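PDB 5KLH: surface glycoprotein from Trypanosoma brucei, which is of unknown function but, as the two-lobed ectodomain of an insect-stage membrane antigen, may act as a sensor at the parasite surface. Local coordinates for residues S19-P23 and K24-S28; A60-V64 and S65-D69. One frame throughout, in Å; residues are numbered along the deposited sequence.

Overall arrangement
Two short local turns punctuate the first third of this bilobed ectodomain. From the N terminus, helix 12-20 runs out and contact 1 (19-23 with 24-28) shapes the connection leading to strand 31-33. The chain then builds strands 36-47 and 51-63, and contact 2 (60-64 with 65-69) turns it from the end of strand 51-63 into strand 68-69. Contact 1 closes before contact 2 opens, so neither encloses or crosses the other. Their centres lie about 29 Å apart and their nearest atoms about 12 Å. Strand 51-63 is common ground: its Val56 meets contact 1, while its last residues belong to contact 2.

Contact 1: S19-P23 and K24-S28; sequences SAFDP and KPLES
Leu26 pushes its CD1 methyl toward the ring of Phe21, meeting CE1 and CZ alike at 3.9 Å in an oblique approach. The pair sits in a local turn that follows helix 12-20, where Phe21 is the first residue to abandon helical backbone angles. The phenyl ring, with CG anti to the backbone N (chi1 -180°), lies beside the onward chain, Pro23 N standing over the centre of one face. Packing is tightest round two carbonyl oxygens. The backbone closes at the buried Leu26 with a weak bond, Leu26 N to Pro23 O at 2.9 Å, and Leu26 CB lies 3.2 Å from that same Pro23 O. Glu27 N to Lys24 O and Ser28 N to Pro25 O continue the three-residue spacing. Pro25 CD lies 3.2 Å from Asp22 O, its ring crossing the Asp22 side chain at about a right angle.

The solvent side, made by the exposed Asp22 and Lys24, is looser. Asp22 OD1 accepts the Lys24 N-H at 3.2 Å, forming an Asx turn, although the donor sits 50° out of the carboxylate plane. Lys24 CB and CG lie against the same oxygen, yet its ammonium bends away, leaving NZ 5.2 Å from OD1, where attraction is probably only long-range. Leu26 and Pro25 reach Tyr170 of strand 170-172, Leu26 and Phe21 touch Ser204 of strand 197-204, and Pro23, Leu26 and Glu27 rest on Val56 of strand 51-63.

Contact 2: A60-V64 and S65-D69; sequences ATVPV and SGNTD
The carboxamide of Asn67 has Val62 on one face and Pro63 at its amino edge: Val62 CG1 stands over the ND2 end of the plane, 3.3 Å from ND2, while the CG of the Pro63 ring approaches ND2 nearly in plane at 3.7 Å. The setting is a type II beta turn from Val64 to Asn67, joining strand 51-63 to strand 68-69. At the same edge ND2 donates to Pro63 O at 2.8 Å, an almost straight bond (169° at the hydrogen) that lies close to the amide plane and only slightly off the carbonyl plane. With one N-H so engaged and a methyl pressed on the face, the amide is probably well fixed in rotation. Its position follows from chi1 of -67°, which sets CG beside the backbone N and sends the group back toward the preceding strand.

Asn67 thus bonds back to two successive carbonyls, Pro63 O through its side chain and Val64 O through its backbone N, the latter at 3.0 Å and the closing bond of the turn. Gly66 occupies the third position with a positive phi of 90°, the usual arrangement in a type II turn. At the two ends of the turn, Val64 bonds through the backbone to Asp196 and Asn67 to Val74, so the bend leads from one sheet partner to another; the Asn67 side chain also touches Ser34 and Leu73. Thr68 CG2 lies against Val64, 3.2 Å from Val64 O and an unusually tight 3.5 Å from Val64 CG1.

Contact 1: S19-P23 and K24-S28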
loop_
_atom_site.group_PDB
_atom_site.type_symbol
_atom_site.label_atom_id
_atom_site.label_comp_id
_atom_site.label_asym_id
_atom_site.label_seq_id
_atom_site.Cartn_x
_atom_site.Cartn_y
_atom_site.Cartn_z
ATOM N N SER A 19 -2.449 20.234 9.213
ATOM C CA SER A 19 -2.221 21.677 9.266
ATOM C C SER A 19 -1.266 22.164 8.190
ATOM O O SER A 19 -1.430 23.260 7.652
ATOM C CB SER A 19 -1.677 22.074 10.634
ATOM O OG SER A 19 -2.609 21.733 11.639
ATOM N N ALA A 20 -0.258 21.352 7.896
ATOM C CA ALA A 20 0.750 21.693 6.894
ATOM C C ALA A 20 0.302 21.461 5.447
ATOM O O ALA A 20 0.941 21.963 4.524
ATOM C CB ALA A 20 2.016 20.909 7.160
ATOM N N PHE A 21 -0.787 20.712 5.254
ATOM C CA PHE A 21 -1.234 20.324 3.917
ATOM C C PHE A 21 -1.741 21.527 3.130
ATOM O O PHE A 21 -2.673 22.220 3.557
ATOM C CB PHE A 21 -2.326 19.245 4.020
ATOM C CG PHE A 21 -2.866 18.762 2.693
ATOM C CD1 PHE A 21 -2.021 18.269 1.705
ATOM C CD2 PHE A 21 -4.236 18.750 2.464
ATOM C CE1 PHE A 21 -2.542 17.795 0.498
ATOM C CE2 PHE A 21 -4.760 18.281 1.267
ATOM C CZ PHE A 21 -3.918 17.811 0.282
ATOM N N ASP A 22 -1.121 21.763 1.978
ATOM C CA ASP A 22 -1.525 22.817 1.050
ATOM C C ASP A 22 -1.943 22.188 -0.277
ATOM O O ASP A 22 -1.094 21.805 -1.082
ATOM C CB ASP A 22 -0.370 23.809 0.859
ATOM C CG ASP A 22 -0.674 24.905 -0.163
ATOM O OD1 ASP A 22 -1.855 25.112 -0.518
ATOM O OD2 ASP A 22 0.292 25.577 -0.595
ATOM N N PRO A 23 -3.257 22.060 -0.500
ATOM C CA PRO A 23 -3.774 21.410 -1.707
ATOM C C PRO A 23 -3.813 22.323 -2.928
ATOM O O PRO A 23 -4.071 21.848 -4.028
ATOM C CB PRO A 23 -5.196 21.011 -1.293
ATOM C CG PRO A 23 -5.588 22.084 -0.335
ATOM C CD PRO A 23 -4.336 22.382 0.450
ATOM N N LYS A 24 -3.568 23.613 -2.731
ATOM C CA LYS A 24 -3.661 24.573 -3.828
ATOM C C LYS A 24 -2.814 24.217 -5.053
ATOM O O LYS A 24 -3.310 24.282 -6.183
ATOM C CB LYS A 24 -3.313 25.967 -3.304
ATOM C CG LYS A 24 -4.324 26.388 -2.234
ATOM C CD LYS A 24 -4.151 27.816 -1.734
ATOM C CE LYS A 24 -5.515 28.478 -1.525
ATOM N NZ LYS A 24 -6.484 27.562 -0.848
ATOM N N PRO A 25 -1.550 23.811 -4.851
ATOM C CA PRO A 25 -0.799 23.427 -6.053
ATOM C C PRO A 25 -1.398 22.213 -6.763
ATOM O O PRO A 25 -1.257 22.075 -7.979
ATOM C CB PRO A 25 0.601 23.098 -5.513
ATOM C CG PRO A 25 0.664 23.733 -4.164
ATOM C CD PRO A 25 -0.729 23.727 -3.631
ATOM N N LEU A 26 -2.074 21.348 -6.019
ATOM C CA LEU A 26 -2.586 20.109 -6.599
ATOM C C LEU A 26 -3.750 20.337 -7.563
ATOM O O LEU A 26 -4.082 19.452 -8.362
ATOM C CB LEU A 26 -3.006 19.149 -5.492
ATOM C CG LEU A 26 -1.938 19.017 -4.408
ATOM C CD1 LEU A 26 -2.376 18.027 -3.342
ATOM C CD2 LEU A 26 -0.610 18.600 -5.024
ATOM N N GLU A 27 -4.356 21.525 -7.509
ATOM C CA GLU A 27 -5.426 21.877 -8.444
ATOM C C GLU A 27 -4.909 21.908 -9.871
ATOM O O GLU A 27 -5.673 21.726 -10.831
ATOM C CB GLU A 27 -6.049 23.230 -8.079
ATOM C CG GLU A 27 -6.576 23.295 -6.654
ATOM C CD GLU A 27 -7.272 22.010 -6.205
ATOM O OE1 GLU A 27 -8.258 21.588 -6.853
ATOM O OE2 GLU A 27 -6.826 21.416 -5.192
ATOM N N SER A 28 -3.604 22.111 -10.006
ATOM C CA SER A 28 -2.971 22.144 -11.314
ATOM C C SER A 28 -2.529 20.768 -11.803
ATOM O O SER A 28 -1.846 20.665 -12.819
ATOM C CB SER A 28 -1.766 23.087 -11.288
ATOM O OG SER A 28 -2.170 24.406 -10.956
#

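Contact 2: A60-V64 and S65-D69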
loop_
_atom_site.group_PDB
_atom_site.type_symbol
_atom_site.label_atom_id
_atom_site.label_comp_id
_atom_site.label_asym_id
_atom_site.label_seq_id
_atom_site.Cartn_x
_atom_site.Cartn_y
_atom_site.Cartn_z
ATOM N N ALA A 60 -7.041 8.622 -13.100
ATOM C CA ALA A 60 -7.646 8.200 -14.340
ATOM C C ALA A 60 -7.779 6.692 -14.295
ATOM O O ALA A 60 -7.012 6.018 -13.599
ATOM C CB ALA A 60 -6.806 8.660 -15.545
ATOM N N THR A 61 -8.768 6.171 -15.014
ATOM C CA THR A 61 -8.933 4.729 -15.170
ATOM C C THR A 61 -8.228 4.305 -16.450
ATOM O O THR A 61 -8.564 4.776 -17.538
ATOM C CB THR A 61 -10.413 4.337 -15.222
ATOM O OG1 THR A 61 -11.035 4.715 -13.990
ATOM C CG2 THR A 61 -10.570 2.833 -15.408
ATOM N N VAL A 62 -7.216 3.452 -16.309
ATOM C CA VAL A 62 -6.418 3.017 -17.440
ATOM C C VAL A 62 -6.843 1.628 -17.875
ATOM O O VAL A 62 -6.838 0.704 -17.076
ATOM C CB VAL A 62 -4.914 3.008 -17.089
ATOM C CG1 VAL A 62 -4.109 2.536 -18.268
ATOM C CG2 VAL A 62 -4.470 4.407 -16.668
ATOM N N PRO A 63 -7.233 1.473 -19.146
ATOM C CA PRO A 63 -7.594 0.115 -19.562
ATOM C C PRO A 63 -6.375 -0.798 -19.567
ATOM O O PRO A 63 -5.281 -0.344 -19.870
ATOM C CB PRO A 63 -8.147 0.320 -20.977
ATOM C CG PRO A 63 -7.472 1.583 -21.458
ATOM C CD PRO A 63 -7.340 2.452 -20.242
ATOM N N VAL A 64 -6.554 -2.068 -19.230
ATOM C CA VAL A 64 -5.431 -2.995 -19.295
ATOM C C VAL A 64 -5.013 -3.213 -20.756
ATOM O O VAL A 64 -3.821 -3.185 -21.097
ATOM C CB VAL A 64 -5.785 -4.326 -18.607
ATOM C CG1 VAL A 64 -4.803 -5.416 -18.970
ATOM C CG2 VAL A 64 -5.810 -4.125 -17.105
ATOM N N SER A 65 -6.003 -3.403 -21.621
ATOM C CA SER A 65 -5.743 -3.580 -23.054
ATOM C C SER A 65 -5.029 -2.374 -23.658
ATOM O O SER A 65 -5.497 -1.231 -23.554
ATOM C CB SER A 65 -7.050 -3.845 -23.806
ATOM O OG SER A 65 -6.783 -4.200 -25.152
ATOM N N GLY A 66 -3.876 -2.632 -24.268
ATOM C CA GLY A 66 -3.091 -1.579 -24.881
ATOM C C GLY A 66 -2.085 -0.930 -23.952
ATOM O O GLY A 66 -1.297 -0.087 -24.380
ATOM N N ASN A 67 -2.113 -1.320 -22.680
ATOM C CA ASN A 67 -1.204 -0.757 -21.689
ATOM C C ASN A 67 -0.473 -1.851 -20.928
ATOM O O ASN A 67 -0.093 -1.656 -19.774
ATOM C CB ASN A 67 -1.955 0.159 -20.707
ATOM C CG ASN A 67 -2.481 1.410 -21.374
ATOM O OD1 ASN A 67 -1.705 2.230 -21.882
ATOM N ND2 ASN A 67 -3.805 1.578 -21.365
ATOM N N THR A 68 -0.263 -2.996 -21.578
ATOM C CA THR A 68 0.484 -4.090 -20.960
ATOM C C THR A 68 1.859 -4.311 -21.583
ATOM O O THR A 68 2.044 -4.169 -22.792
ATOM C CB THR A 68 -0.293 -5.426 -21.024
ATOM O OG1 THR A 68 -0.572 -5.751 -22.390
ATOM C CG2 THR A 68 -1.595 -5.321 -20.267
ATOM N N ASP A 69 2.816 -4.655 -20.729
ATOM C CA ASP A 69 4.155 -5.066 -21.157
ATOM C C ASP A 69 4.402 -6.389 -20.479
ATOM O O ASP A 69 4.820 -6.429 -19.319
ATOM C CB ASP A 69 5.207 -4.031 -20.776
ATOM C CG ASP A 69 6.634 -4.491 -21.066
ATOM O OD1 ASP A 69 6.823 -5.468 -21.820
ATOM O OD2 ASP A 69 7.573 -3.856 -20.537
#